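Local atomic coordinates of uncharacterized protein (Parabacteroides distasonis, PDB entry 4KW2), a protein that is of unknown function but adopts a xylose isomerase-like TIM-barrel fold and may act as an isomerase or a related enzyme. Residues I120-P125 and V201-D206; K108-A113 and M142-H147. All coordinates share one frame; numbering follows the deposited sequence.

Contact 1: residues I120-P125 and V201-D206; sequences IVTVEP and VAHLKD
Val-201 reaches Ile-120 and Thr-122 across the inside of a barrel, and its side chain is the one to follow. From CB, which points toward 120-125, the two methyls part. CG1 lies anti to the backbone N (chi1 178°), which sets CG2 beside that nitrogen and on the path to strand 120-123. This second methyl does the touching. Its nearest neighbour is Ile-120 CG2, with Val-201 CG2 and Ile-120 CG2 3.9 Å apart, and the delta methyl of the same isoleucine, CD1, comes to 4.2 Å from Val-201 CG2. The two side chains slide past one another in opposite directions. Val-201 CG2 also stands 4.2 Å from Thr-122 CG2, here with the side chains crossing at about a right angle.

Strands 120-123 and 201-204 are not neighbours in the sheet: they belong to the fourth and seventh strands of the eight-stranded parallel TIM barrel. Their axes come no nearer than 9.8 Å and cross at -58°, so residues that point inward must fill the gap. Ala-145 of strand 143-146, one of the two strands between them, touches both Thr-122 and Val-201.

Two residues on from Val-201 the character changes. Thr-122 CG2 lies 4.2 Å from His-203 NE2, approaching the imidazole obliquely. The other branch of Thr-122, the hydroxyl OG1, sits between the backbone N and carbonyl carbon (chi1 51°) and is hydrogen-bonded to Glu-52 OE2. His-203 NE2 is hydrogen-bonded to the same oxygen of Glu-52, a residue of strand 50-53.

Contact 2: residues K108-A113 and M142-H147; sequences KFFAFA and MEVAIH
The side chain of Met-142, a selenomethionine here, leaves CB with CG anti to the backbone N (chi1 -172°) and then bends at both chi2 (62°) and chi3 (60°), a folded shape that curls its terminal methyl back to helix 103-116. There CE settles against Ala-113, with Met-142 CE 3.7 Å from Ala-113 CB and equally close to the carbonyl carbon of that residue. The root of the same side chain serves a second partner: Met-142 CB and Phe-110 CD2 are 3.9 Å apart, and Met-142 CG lies at the same distance from Phe-110 CE2. The two side chains meet at a slant.

Two residues on, within strand 143-146, Val-144 receives the far end of the ring. Val-144 CG2 is 3.8 Å from Phe-110 CZ and lies in the ring plane, hence it meets the phenyl edge rather than its face. The benzyl group thus spans two residues of the segment 142-147, whereas Ala-113, three residues on in the helix, offers its methyl to Met-142 CE. All four residues are buried. Val-121 of strand 120-123 touches Phe-110, Ala-113 and Met-142, and Tyr-140 of helix 130-140 also borders Phe-110. The arrangement is the apolar layer between outer helices and inner strands that is characteristic of the (beta/alpha)8, or TIM, barrel.

In the fold
After three strands and two helices, the chain enters helix 103-116, whose residues 108-113 open contact 2, and then runs directly into strand 120-123, where contact 1 begins. Contact 2 closes at 142-147 after 28 intervening residues that include strand 120-123 and helix 130-140. Contact 1 closes much later, at 201-206, with 75 residues between. Their segments alternate, so the two loops cross rather than nest. Contact 1 bridges the barrel interior, while contact 2 ties a helix to the outer surface of the wall. Strands 120-123 and 143-146, neighbours in the sheet, join them through probable backbone hydrogen bonds, Val-121 O to Ala-145 N and Val-123 O to His-147 N.

Contact 1: residues I120-P125 and V201-D206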
loop_
_atom_site.group_PDB
_atom_site.type_symbol
_atom_site.label_atom_id
_atom_site.label_comp_id
_atom_site.label_asym_id
_atom_site.label_seq_id
_atom_site.Cartn_x
_atom_site.Cartn_y
_atom_site.Cartn_z
ATOM N N ILE A 120 -24.324 14.803 -2.328
ATOM C CA ILE A 120 -24.000 13.399 -2.108
ATOM C C ILE A 120 -23.194 13.245 -0.829
ATOM O O ILE A 120 -22.420 14.121 -0.464
ATOM C CB ILE A 120 -23.151 12.813 -3.262
ATOM C CG1 ILE A 120 -23.740 13.185 -4.627
ATOM C CG2 ILE A 120 -23.050 11.296 -3.128
ATOM C CD1 ILE A 120 -22.905 12.733 -5.808
ATOM N N VAL A 121 -23.370 12.119 -0.154
ATOM C CA VAL A 121 -22.447 11.722 0.895
ATOM C C VAL A 121 -22.015 10.290 0.617
ATOM O O VAL A 121 -22.830 9.462 0.203
ATOM C CB VAL A 121 -23.055 11.855 2.312
ATOM C CG1 VAL A 121 -23.373 13.310 2.620
ATOM C CG2 VAL A 121 -24.304 11.001 2.477
ATOM N N THR A 122 -20.728 10.017 0.803
ATOM C CA THR A 122 -20.207 8.663 0.700
ATOM C C THR A 122 -20.068 8.104 2.108
ATOM O O THR A 122 -19.596 8.794 3.016
ATOM C CB THR A 122 -18.863 8.611 -0.042
ATOM O OG1 THR A 122 -17.963 9.565 0.523
ATOM C CG2 THR A 122 -19.058 8.934 -1.504
ATOM N N VAL A 123 -20.499 6.855 2.278
ATOM C CA VAL A 123 -20.678 6.258 3.595
ATOM C C VAL A 123 -20.325 4.773 3.606
ATOM O O VAL A 123 -20.457 4.084 2.600
ATOM C CB VAL A 123 -22.135 6.425 4.092
ATOM C CG1 VAL A 123 -22.545 7.888 4.072
ATOM C CG2 VAL A 123 -23.109 5.602 3.255
ATOM N N GLU A 124 -19.885 4.297 4.766
ATOM C CA GLU A 124 -19.534 2.897 4.972
ATOM C C GLU A 124 -20.224 2.429 6.250
ATOM O O GLU A 124 -19.606 2.404 7.314
ATOM C CB GLU A 124 -18.011 2.742 5.071
ATOM C CG GLU A 124 -17.523 1.303 5.214
ATOM C CD GLU A 124 -16.023 1.153 5.006
ATOM O OE1 GLU A 124 -15.442 1.892 4.185
ATOM O OE2 GLU A 124 -15.421 0.279 5.664
ATOM N N PRO A 125 -21.519 2.081 6.153
ATOM C CA PRO A 125 -22.305 1.711 7.309
ATOM C C PRO A 125 -22.442 0.206 7.461
ATOM O O PRO A 125 -22.066 -0.545 6.563
ATOM C CB PRO A 125 -23.669 2.304 6.972
ATOM C CG PRO A 125 -23.764 2.156 5.482
ATOM C CD PRO A 125 -22.358 2.066 4.940
ATOM N N VAL A 201 -21.139 7.286 -7.365
ATOM C CA VAL A 201 -19.777 7.788 -7.236
ATOM C C VAL A 201 -18.774 6.698 -7.612
ATOM O O VAL A 201 -18.931 5.544 -7.233
ATOM C CB VAL A 201 -19.492 8.278 -5.792
ATOM C CG1 VAL A 201 -18.051 8.757 -5.641
ATOM C CG2 VAL A 201 -20.461 9.387 -5.408
ATOM N N ALA A 202 -17.744 7.077 -8.361
ATOM C CA ALA A 202 -16.628 6.189 -8.646
ATOM C C ALA A 202 -15.361 6.770 -8.033
ATOM O O ALA A 202 -14.949 7.867 -8.384
ATOM C CB ALA A 202 -16.461 6.018 -10.145
ATOM N N HIS A 203 -14.753 6.029 -7.112
ATOM C CA HIS A 203 -13.475 6.410 -6.514
ATOM C C HIS A 203 -12.311 5.915 -7.352
ATOM O O HIS A 203 -12.119 4.714 -7.500
ATOM C CB HIS A 203 -13.344 5.819 -5.111
ATOM C CG HIS A 203 -14.013 6.624 -4.049
ATOM N ND1 HIS A 203 -13.862 6.349 -2.707
ATOM C CD2 HIS A 203 -14.818 7.709 -4.124
ATOM C CE1 HIS A 203 -14.555 7.223 -2.001
ATOM N NE2 HIS A 203 -15.145 8.058 -2.837
ATOM N N LEU A 204 -11.545 6.846 -7.904
ATOM C CA LEU A 204 -10.256 6.540 -8.513
ATOM C C LEU A 204 -9.176 6.810 -7.491
ATOM O O LEU A 204 -8.952 7.963 -7.114
ATOM C CB LEU A 204 -10.002 7.419 -9.734
ATOM C CG LEU A 204 -10.355 6.842 -11.094
ATOM C CD1 LEU A 204 -11.793 6.347 -11.099
ATOM C CD2 LEU A 204 -10.127 7.909 -12.152
ATOM N N LYS A 205 -8.516 5.749 -7.041
ATOM C CA LYS A 205 -7.415 5.852 -6.095
ATOM C C LYS A 205 -6.095 5.806 -6.859
ATOM O O LYS A 205 -5.989 5.122 -7.872
ATOM C CB LYS A 205 -7.486 4.699 -5.096
ATOM C CG LYS A 205 -6.529 4.808 -3.923
ATOM C CD LYS A 205 -6.829 3.734 -2.883
ATOM C CE LYS A 205 -5.662 3.516 -1.928
ATOM N NZ LYS A 205 -5.317 4.748 -1.167
ATOM N N ASP A 206 -5.098 6.536 -6.366
ATOM C CA ASP A 206 -3.755 6.541 -6.945
ATOM C C ASP A 206 -3.779 6.738 -8.457
ATOM O O ASP A 206 -3.212 5.950 -9.212
ATOM C CB ASP A 206 -3.004 5.260 -6.568
ATOM C CG ASP A 206 -2.671 5.204 -5.087
ATOM O OD1 ASP A 206 -2.166 6.217 -4.548
ATOM O OD2 ASP A 206 -2.920 4.153 -4.459
#

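Contact 2: residues K108-A113 and M142-H147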
loop_
_atom_site.group_PDB
_atom_site.type_symbol
_atom_site.label_atom_id
_atom_site.label_comp_id
_atom_site.label_asym_id
_atom_site.label_seq_id
_atom_site.Cartn_x
_atom_site.Cartn_y
_atom_site.Cartn_z
ATOM N N LYS A 108 -26.336 14.426 12.587
ATOM C CA LYS A 108 -25.526 15.646 12.513
ATOM C C LYS A 108 -24.758 15.764 11.189
ATOM O O LYS A 108 -24.624 16.856 10.640
ATOM C CB LYS A 108 -24.541 15.705 13.680
ATOM C CG LYS A 108 -25.175 15.953 15.039
ATOM C CD LYS A 108 -24.144 15.742 16.144
ATOM C CE LYS A 108 -24.746 15.845 17.536
ATOM N NZ LYS A 108 -24.773 17.239 18.047
ATOM N N PHE A 109 -24.264 14.635 10.691
ATOM C CA PHE A 109 -23.520 14.577 9.431
ATOM C C PHE A 109 -24.395 14.954 8.224
ATOM O O PHE A 109 -23.989 15.773 7.389
ATOM C CB PHE A 109 -22.925 13.178 9.265
ATOM C CG PHE A 109 -22.272 12.931 7.932
ATOM C CD1 PHE A 109 -21.066 13.532 7.607
ATOM C CD2 PHE A 109 -22.841 12.048 7.021
ATOM C CE1 PHE A 109 -20.460 13.284 6.385
ATOM C CE2 PHE A 109 -22.236 11.792 5.806
ATOM C CZ PHE A 109 -21.044 12.411 5.486
ATOM N N PHE A 110 -25.591 14.372 8.147
ATOM C CA PHE A 110 -26.543 14.693 7.078
ATOM C C PHE A 110 -27.043 16.135 7.154
ATOM O O PHE A 110 -27.227 16.781 6.126
ATOM C CB PHE A 110 -27.744 13.742 7.107
ATOM C CG PHE A 110 -27.532 12.475 6.328
ATOM C CD1 PHE A 110 -26.782 11.434 6.858
ATOM C CD2 PHE A 110 -28.088 12.321 5.069
ATOM C CE1 PHE A 110 -26.585 10.266 6.145
ATOM C CE2 PHE A 110 -27.896 11.155 4.348
ATOM C CZ PHE A 110 -27.143 10.126 4.887
ATOM N N ALA A 111 -27.284 16.629 8.367
ATOM C CA ALA A 111 -27.688 18.026 8.558
ATOM C C ALA A 111 -26.600 18.969 8.059
ATOM O O ALA A 111 -26.885 19.954 7.384
ATOM C CB ALA A 111 -27.988 18.305 10.025
ATOM N N PHE A 112 -25.353 18.655 8.395
ATOM C CA PHE A 112 -24.207 19.455 7.971
ATOM C C PHE A 112 -24.031 19.442 6.452
ATOM O O PHE A 112 -23.879 20.489 5.834
ATOM C CB PHE A 112 -22.929 18.952 8.642
ATOM C CG PHE A 112 -21.694 19.667 8.188
ATOM C CD1 PHE A 112 -21.446 20.967 8.594
ATOM C CD2 PHE A 112 -20.778 19.042 7.350
ATOM C CE1 PHE A 112 -20.304 21.634 8.179
ATOM C CE2 PHE A 112 -19.639 19.704 6.927
ATOM C CZ PHE A 112 -19.399 21.002 7.347
ATOM N N ALA A 113 -24.049 18.252 5.860
ATOM C CA ALA A 113 -23.975 18.114 4.407
ATOM C C ALA A 113 -25.012 18.997 3.717
ATOM O O ALA A 113 -24.699 19.704 2.759
ATOM C CB ALA A 113 -24.165 16.663 4.000
HETATM N N MSE A 142 -30.785 14.027 0.327
HETATM C CA MSE A 142 -29.364 13.771 0.136
HETATM C C MSE A 142 -29.189 12.438 -0.527
HETATM O O MSE A 142 -29.794 11.450 -0.116
HETATM C CB MSE A 142 -28.715 13.749 1.520
HETATM C CG MSE A 142 -27.191 13.692 1.485
HETATM SE SE MSE A 142 -26.453 15.287 0.605
HETATM C CE MSE A 142 -27.193 16.630 1.836
ATOM N N GLU A 143 -28.362 12.388 -1.563
ATOM C CA GLU A 143 -28.003 11.115 -2.167
ATOM C C GLU A 143 -26.920 10.438 -1.337
ATOM O O GLU A 143 -26.098 11.102 -0.709
ATOM C CB GLU A 143 -27.552 11.306 -3.610
ATOM C CG GLU A 143 -28.682 11.757 -4.517
ATOM C CD GLU A 143 -28.300 11.728 -5.979
ATOM O OE1 GLU A 143 -27.265 12.330 -6.344
ATOM O OE2 GLU A 143 -29.043 11.102 -6.763
ATOM N N VAL A 144 -26.945 9.112 -1.329
ATOM C CA VAL A 144 -26.057 8.314 -0.498
ATOM C C VAL A 144 -25.345 7.287 -1.373
ATOM O O VAL A 144 -25.992 6.504 -2.068
ATOM C CB VAL A 144 -26.844 7.596 0.618
ATOM C CG1 VAL A 144 -25.905 6.815 1.528
ATOM C CG2 VAL A 144 -27.651 8.604 1.426
ATOM N N ALA A 145 -24.016 7.320 -1.358
ATOM C CA ALA A 145 -23.208 6.346 -2.078
ATOM C C ALA A 145 -22.531 5.437 -1.061
ATOM O O ALA A 145 -21.621 5.858 -0.338
ATOM C CB ALA A 145 -22.179 7.046 -2.947
ATOM N N ILE A 146 -22.987 4.189 -1.012
ATOM C CA ILE A 146 -22.517 3.223 -0.030
ATOM C C ILE A 146 -21.235 2.552 -0.513
ATOM O O ILE A 146 -21.162 2.058 -1.630
ATOM C CB ILE A 146 -23.606 2.175 0.286
ATOM C CG1 ILE A 146 -24.789 2.860 0.982
ATOM C CG2 ILE A 146 -23.060 1.053 1.164
ATOM C CD1 ILE A 146 -26.074 2.061 0.948
ATOM N N HIS A 147 -20.231 2.565 0.353
ATOM C CA HIS A 147 -18.931 1.963 0.107
ATOM C C HIS A 147 -18.843 0.761 1.051
ATOM O O HIS A 147 -18.846 0.930 2.269
ATOM C CB HIS A 147 -17.860 3.002 0.444
ATOM C CG HIS A 147 -16.482 2.656 -0.023
ATOM N ND1 HIS A 147 -15.861 1.465 0.285
ATOM C CD2 HIS A 147 -15.585 3.374 -0.738
ATOM C CE1 HIS A 147 -14.650 1.453 -0.244
ATOM N NE2 HIS A 147 -14.457 2.600 -0.868
#